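Local coordinates for toxin-like protein (PDB 5DZQ) that probably acts as a mono-ADP-ribosyltransferase toxin of the C3-like group, transferring ADP-ribose from NAD+ to a target protein, at residues E119-L124 with M194-N199; R152-T157 with E203-E208. One frame throughout, in Å; residues are numbered along the deposited sequence.

After the N-terminal helices and strand 91-97, the chain runs through helix 118-128, then strand 154-160, strand 187-198 and finally strand 203-211. Contact 1 closes a loop of 69 residues between 119-124 and 194-199, bringing the helix onto a sheet strand. Contact 2 closes one of 45 residues between 152-157 and 203-208, pairing two strands in parallel. Because their segments alternate, the loops cross instead of nesting. Strands 187-198 and 203-211 are antiparallel neighbours in the five-stranded mixed sheet, so the contacts touch directly, with M194 CG and I197 CD1 packed against K206. Together they join the helix, two successive C-terminal strands and strand 154-160.

Contact 1 (E119-L124 with M194-N199); sequences ELFRKL and MYIIVN
Y195, whose backbone lies against the ring of F121, has its hydroxyl in the shortest polar bond here, a hydrogen bond between Y195 OH and E208 OE2 of the neighbouring strand. The CB of Y195 points away from the helix, and F121 CZ comes to 3.6 Å from Y195 CA, obliquely to the ring. The contact itself is apolar. F121 CG stands anti to the backbone N (chi1 179°), which carries the ring out from helix 118-128 toward the strand. I196 then lies across one face: I196 CG1 sits 3.7 Å from the F121 ring centroid, only 5° off the normal, a CH-pi contact, and I196 CD1 runs on toward F121 CD2 (3.8 Å) as the two side chains slide past each other in opposite directions. Carbonyl M194 O comes to the ring edge, near its plane, 3.9 Å from F121 CZ. This is a helix packed on a beta-sheet in the alpha/beta fold of C3-like transferases; the segment axes approach to 9.6 Å and run roughly antiparallel, at 151°. A flat aromatic suits the place because its face takes I196 while its rim meets the backbone of M194 and Y195, and the CG1-CD1 arm of I196 gives it an aliphatic surface. About one turn beyond F121, L124 meets M194, whose extended chain reaches across from the strand at about a right angle, M194 CE resting 3.6 Å from L124 CD2. The long unbranched thioether lets its methyl end reach L124. F106 and F102 also pack on L124, and R125 and Y128 border M194.

Contact 2 (R152-T157 with E203-E208); sequences RPVLTT and ETIKIE
K206 leaves its strand with CG anti to the backbone N (chi1 177°), then bends at chi2 (57°) and again at chi3 and chi4, which lays its chain beside L155, both pointing the same way, with K206 CE 3.6 Å from L155 CD1. The ammonium K206 NZ reaches E208 OE2 at 3.0 Å, a salt bridge taken on the anti lone pair of that oxygen, and makes a weak bond to T157 OG1, 3.4 Å from K206 NZ. Lysine suits the place, its aliphatic length covering leucine while its charge meets a carboxylate, through an oxygen shared with Y195. The backbones pair as parallel neighbours in the mixed sheet of the ADP-ribosyltransferase fold: I205 N donates to P153 O (2.8 Å), L155 N to I205 O, I207 N to L155 O, and T157 N to I207 O. On the other face, V154 CG1 touches I207 CD1 at 3.8 Å, and T156 lies obliquely over I207; beta-branched residues favour such extended backbone. At the start, one water joins R152 O to T204 OG1, 2.6 Å from that hydroxyl, which N199 also holds. Strand 154-160 is flanked by strand 91-97, whose Y94 packs on L155 and T157, while strand 203-211 has antiparallel strand 187-198 on its far side; F102 and I101 cover V154, and I110 and V116 cover I205.

Contact 1 (E119-L124 with M194-N199)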
loop_
_atom_site.group_PDB
_atom_site.type_symbol
_atom_site.label_atom_id
_atom_site.label_comp_id
_atom_site.label_asym_id
_atom_site.label_seq_id
_atom_site.Cartn_x
_atom_site.Cartn_y
_atom_site.Cartn_z
ATOM N N GLU B 119 -7.799 16.795 -23.166
ATOM C CA GLU B 119 -8.556 16.050 -24.166
ATOM C C GLU B 119 -8.814 14.622 -23.703
ATOM O O GLU B 119 -9.921 14.104 -23.848
ATOM C CB GLU B 119 -7.830 16.041 -25.512
ATOM C CG GLU B 119 -8.705 15.548 -26.657
ATOM C CD GLU B 119 -7.934 15.348 -27.949
ATOM O OE1 GLU B 119 -7.463 16.352 -28.531
ATOM O OE2 GLU B 119 -7.801 14.182 -28.379
ATOM N N LEU B 120 -7.801 13.984 -23.128
ATOM C CA LEU B 120 -7.968 12.622 -22.658
ATOM C C LEU B 120 -8.853 12.547 -21.416
ATOM O O LEU B 120 -9.533 11.538 -21.199
ATOM C CB LEU B 120 -6.613 11.977 -22.362
ATOM C CG LEU B 120 -6.682 10.447 -22.319
ATOM C CD1 LEU B 120 -6.940 9.879 -23.718
ATOM C CD2 LEU B 120 -5.433 9.834 -21.697
ATOM N N PHE B 121 -8.844 13.595 -20.590
ATOM C CA PHE B 121 -9.707 13.594 -19.415
ATOM C C PHE B 121 -11.163 13.564 -19.854
ATOM O O PHE B 121 -11.979 12.834 -19.289
ATOM C CB PHE B 121 -9.449 14.808 -18.524
ATOM C CG PHE B 121 -10.342 14.868 -17.314
ATOM C CD1 PHE B 121 -10.118 14.032 -16.226
ATOM C CD2 PHE B 121 -11.404 15.758 -17.260
ATOM C CE1 PHE B 121 -10.938 14.084 -15.111
ATOM C CE2 PHE B 121 -12.230 15.811 -16.141
ATOM C CZ PHE B 121 -11.996 14.974 -15.068
ATOM N N ARG B 122 -11.469 14.357 -20.876
ATOM C CA ARG B 122 -12.793 14.385 -21.485
ATOM C C ARG B 122 -13.292 12.978 -21.805
ATOM O O ARG B 122 -14.412 12.606 -21.450
ATOM C CB ARG B 122 -12.757 15.235 -22.751
ATOM C CG ARG B 122 -14.049 15.943 -23.098
ATOM C CD ARG B 122 -13.778 16.997 -24.170
ATOM N NE ARG B 122 -12.674 17.874 -23.779
ATOM C CZ ARG B 122 -11.859 18.489 -24.631
ATOM N NH1 ARG B 122 -12.015 18.329 -25.940
ATOM N NH2 ARG B 122 -10.884 19.264 -24.171
ATOM N N LYS B 123 -12.440 12.197 -22.463
ATOM C CA LYS B 123 -12.754 10.813 -22.801
ATOM C C LYS B 123 -12.985 9.968 -21.545
ATOM O O LYS B 123 -13.925 9.174 -21.484
ATOM C CB LYS B 123 -11.629 10.209 -23.642
ATOM C CG LYS B 123 -11.961 8.874 -24.288
ATOM C CD LYS B 123 -10.685 8.106 -24.619
ATOM C CE LYS B 123 -10.958 6.883 -25.478
ATOM N NZ LYS B 123 -11.299 7.268 -26.877
ATOM N N LEU B 124 -12.126 10.141 -20.544
ATOM C CA LEU B 124 -12.261 9.395 -19.299
ATOM C C LEU B 124 -13.586 9.722 -18.614
ATOM O O LEU B 124 -14.316 8.818 -18.203
ATOM C CB LEU B 124 -11.091 9.694 -18.360
ATOM C CG LEU B 124 -11.054 8.901 -17.047
ATOM C CD1 LEU B 124 -11.030 7.404 -17.312
ATOM C CD2 LEU B 124 -9.868 9.314 -16.171
ATOM N N MET B 194 -17.166 14.136 -11.878
ATOM C CA MET B 194 -15.744 13.915 -12.083
ATOM C C MET B 194 -15.102 15.188 -12.620
ATOM O O MET B 194 -15.582 15.749 -13.605
ATOM C CB MET B 194 -15.542 12.741 -13.046
ATOM C CG MET B 194 -14.197 12.092 -12.992
ATOM S SD MET B 194 -14.240 10.494 -13.850
ATOM C CE MET B 194 -12.492 10.139 -13.921
ATOM N N TYR B 195 -14.041 15.667 -11.974
ATOM C CA TYR B 195 -13.406 16.902 -12.432
ATOM C C TYR B 195 -11.974 17.037 -11.969
ATOM O O TYR B 195 -11.495 16.275 -11.127
ATOM C CB TYR B 195 -14.202 18.142 -11.974
ATOM C CG TYR B 195 -14.472 18.217 -10.477
ATOM C CD1 TYR B 195 -15.577 17.574 -9.925
ATOM C CD2 TYR B 195 -13.647 18.940 -9.629
ATOM C CE1 TYR B 195 -15.844 17.644 -8.573
ATOM C CE2 TYR B 195 -13.904 19.016 -8.263
ATOM C CZ TYR B 195 -15.008 18.366 -7.747
ATOM O OH TYR B 195 -15.277 18.417 -6.401
ATOM N N ILE B 196 -11.298 18.024 -12.539
ATOM C CA ILE B 196 -9.915 18.313 -12.215
ATOM C C ILE B 196 -9.815 19.429 -11.189
ATOM O O ILE B 196 -10.321 20.523 -11.406
ATOM C CB ILE B 196 -9.131 18.734 -13.469
ATOM C CG1 ILE B 196 -9.189 17.634 -14.535
ATOM C CG2 ILE B 196 -7.692 19.101 -13.106
ATOM C CD1 ILE B 196 -8.804 18.127 -15.917
ATOM N N ILE B 197 -9.146 19.161 -10.079
ATOM C CA ILE B 197 -8.874 20.204 -9.103
ATOM C C ILE B 197 -7.489 20.784 -9.375
ATOM O O ILE B 197 -6.483 20.069 -9.363
ATOM C CB ILE B 197 -8.948 19.676 -7.662
ATOM C CG1 ILE B 197 -10.328 19.081 -7.388
ATOM C CG2 ILE B 197 -8.676 20.785 -6.668
ATOM C CD1 ILE B 197 -10.459 18.482 -5.996
ATOM N N VAL B 198 -7.452 22.081 -9.641
ATOM C CA VAL B 198 -6.202 22.774 -9.948
ATOM C C VAL B 198 -5.613 23.365 -8.680
ATOM O O VAL B 198 -6.188 24.290 -8.118
ATOM C CB VAL B 198 -6.438 23.894 -10.982
ATOM C CG1 VAL B 198 -5.123 24.580 -11.335
ATOM C CG2 VAL B 198 -7.095 23.317 -12.214
ATOM N N ASN B 199 -4.484 22.807 -8.229
ATOM C CA ASN B 199 -3.797 23.279 -7.035
ATOM C C ASN B 199 -2.601 24.137 -7.417
ATOM O O ASN B 199 -2.307 24.294 -8.603
ATOM C CB ASN B 199 -3.325 22.104 -6.169
ATOM C CG ASN B 199 -4.410 21.073 -5.919
ATOM O OD1 ASN B 199 -5.500 21.392 -5.461
ATOM N ND2 ASN B 199 -4.099 19.818 -6.207
#

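Contact 2 (R152-T157 with E203-E208)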
loop_
_atom_site.group_PDB
_atom_site.type_symbol
_atom_site.label_atom_id
_atom_site.label_comp_id
_atom_site.label_asym_id
_atom_site.label_seq_id
_atom_site.Cartn_x
_atom_site.Cartn_y
_atom_site.Cartn_z
ATOM N N ARG B 152 -1.984 11.768 -3.555
ATOM C CA ARG B 152 -1.962 10.925 -4.750
ATOM C C ARG B 152 -2.772 11.614 -5.848
ATOM O O ARG B 152 -3.608 12.472 -5.545
ATOM C CB ARG B 152 -2.488 9.532 -4.422
ATOM C CG ARG B 152 -1.747 8.924 -3.214
ATOM C CD ARG B 152 -1.652 7.421 -3.277
ATOM N NE ARG B 152 -2.791 6.770 -2.649
ATOM C CZ ARG B 152 -2.784 6.268 -1.418
ATOM N NH1 ARG B 152 -1.687 6.342 -0.673
ATOM N NH2 ARG B 152 -3.877 5.690 -0.932
ATOM N N PRO B 153 -2.501 11.275 -7.125
ATOM C CA PRO B 153 -3.119 12.032 -8.222
ATOM C C PRO B 153 -4.647 11.921 -8.287
ATOM O O PRO B 153 -5.303 12.829 -8.795
ATOM C CB PRO B 153 -2.471 11.429 -9.484
ATOM C CG PRO B 153 -1.820 10.142 -9.045
ATOM C CD PRO B 153 -1.466 10.338 -7.607
ATOM N N VAL B 154 -5.208 10.834 -7.785
ATOM C CA VAL B 154 -6.654 10.673 -7.824
ATOM C C VAL B 154 -7.234 10.691 -6.418
ATOM O O VAL B 154 -6.683 10.087 -5.502
ATOM C CB VAL B 154 -7.049 9.365 -8.526
ATOM C CG1 VAL B 154 -8.572 9.277 -8.658
ATOM C CG2 VAL B 154 -6.392 9.308 -9.896
ATOM N N LEU B 155 -8.331 11.417 -6.247
ATOM C CA LEU B 155 -9.025 11.453 -4.974
ATOM C C LEU B 155 -10.486 11.114 -5.216
ATOM O O LEU B 155 -11.166 11.774 -6.006
ATOM C CB LEU B 155 -8.878 12.836 -4.316
ATOM C CG LEU B 155 -9.321 13.114 -2.870
ATOM C CD1 LEU B 155 -10.812 13.147 -2.688
ATOM C CD2 LEU B 155 -8.706 12.135 -1.876
ATOM N N THR B 156 -10.972 10.094 -4.521
ATOM C CA THR B 156 -12.376 9.706 -4.598
ATOM C C THR B 156 -13.058 9.979 -3.269
ATOM O O THR B 156 -12.578 9.534 -2.242
ATOM C CB THR B 156 -12.530 8.205 -4.942
ATOM O OG1 THR B 156 -11.833 7.921 -6.161
ATOM C CG2 THR B 156 -13.996 7.839 -5.099
ATOM N N THR B 157 -14.158 10.724 -3.269
ATOM C CA THR B 157 -14.980 10.790 -2.062
ATOM C C THR B 157 -16.239 9.970 -2.301
ATOM O O THR B 157 -16.775 9.964 -3.407
ATOM C CB THR B 157 -15.362 12.236 -1.670
ATOM O OG1 THR B 157 -15.855 12.934 -2.816
ATOM C CG2 THR B 157 -14.159 12.975 -1.108
ATOM N N GLU B 203 -2.202 18.951 -10.062
ATOM C CA GLU B 203 -3.602 18.822 -10.444
ATOM C C GLU B 203 -4.092 17.460 -9.982
ATOM O O GLU B 203 -3.397 16.454 -10.132
ATOM C CB GLU B 203 -3.783 18.991 -11.959
ATOM C CG GLU B 203 -3.409 20.379 -12.454
ATOM C CD GLU B 203 -3.843 20.642 -13.880
ATOM O OE1 GLU B 203 -4.089 19.669 -14.622
ATOM O OE2 GLU B 203 -3.937 21.825 -14.258
ATOM N N THR B 204 -5.291 17.437 -9.415
ATOM C CA THR B 204 -5.864 16.229 -8.841
ATOM C C THR B 204 -7.118 15.814 -9.610
ATOM O O THR B 204 -7.985 16.640 -9.898
ATOM C CB THR B 204 -6.222 16.441 -7.332
ATOM O OG1 THR B 204 -5.055 16.848 -6.603
ATOM C CG2 THR B 204 -6.795 15.163 -6.720
ATOM N N ILE B 205 -7.215 14.535 -9.948
ATOM C CA ILE B 205 -8.428 14.042 -10.567
ATOM C C ILE B 205 -9.378 13.697 -9.447
ATOM O O ILE B 205 -9.067 12.855 -8.602
ATOM C CB ILE B 205 -8.159 12.824 -11.472
ATOM C CG1 ILE B 205 -7.388 13.273 -12.717
ATOM C CG2 ILE B 205 -9.460 12.154 -11.867
ATOM C CD1 ILE B 205 -6.752 12.133 -13.497
ATOM N N LYS B 206 -10.519 14.381 -9.417
ATOM C CA LYS B 206 -11.488 14.242 -8.337
ATOM C C LYS B 206 -12.670 13.404 -8.796
ATOM O O LYS B 206 -13.261 13.670 -9.839
ATOM C CB LYS B 206 -11.959 15.626 -7.857
ATOM C CG LYS B 206 -13.037 15.618 -6.752
ATOM C CD LYS B 206 -12.580 14.846 -5.517
ATOM C CE LYS B 206 -12.915 15.576 -4.227
ATOM N NZ LYS B 206 -14.366 15.719 -3.957
ATOM N N ILE B 207 -12.991 12.368 -8.028
ATOM C CA ILE B 207 -14.152 11.532 -8.300
ATOM C C ILE B 207 -15.118 11.613 -7.130
ATOM O O ILE B 207 -14.740 11.357 -5.996
ATOM C CB ILE B 207 -13.760 10.049 -8.546
ATOM C CG1 ILE B 207 -12.814 9.952 -9.746
ATOM C CG2 ILE B 207 -15.029 9.197 -8.764
ATOM C CD1 ILE B 207 -12.132 8.599 -9.902
ATOM N N GLU B 208 -16.363 11.983 -7.401
ATOM C CA GLU B 208 -17.382 12.003 -6.362
ATOM C C GLU B 208 -18.412 10.908 -6.648
ATOM O O GLU B 208 -18.993 10.862 -7.735
ATOM C CB GLU B 208 -18.033 13.390 -6.278
ATOM C CG GLU B 208 -16.986 14.476 -6.028
ATOM C CD GLU B 208 -17.590 15.847 -5.790
ATOM O OE1 GLU B 208 -18.759 16.057 -6.168
ATOM O OE2 GLU B 208 -16.884 16.710 -5.223
HETATM O O HOH W 1 -2.901 15.360 -6.466
#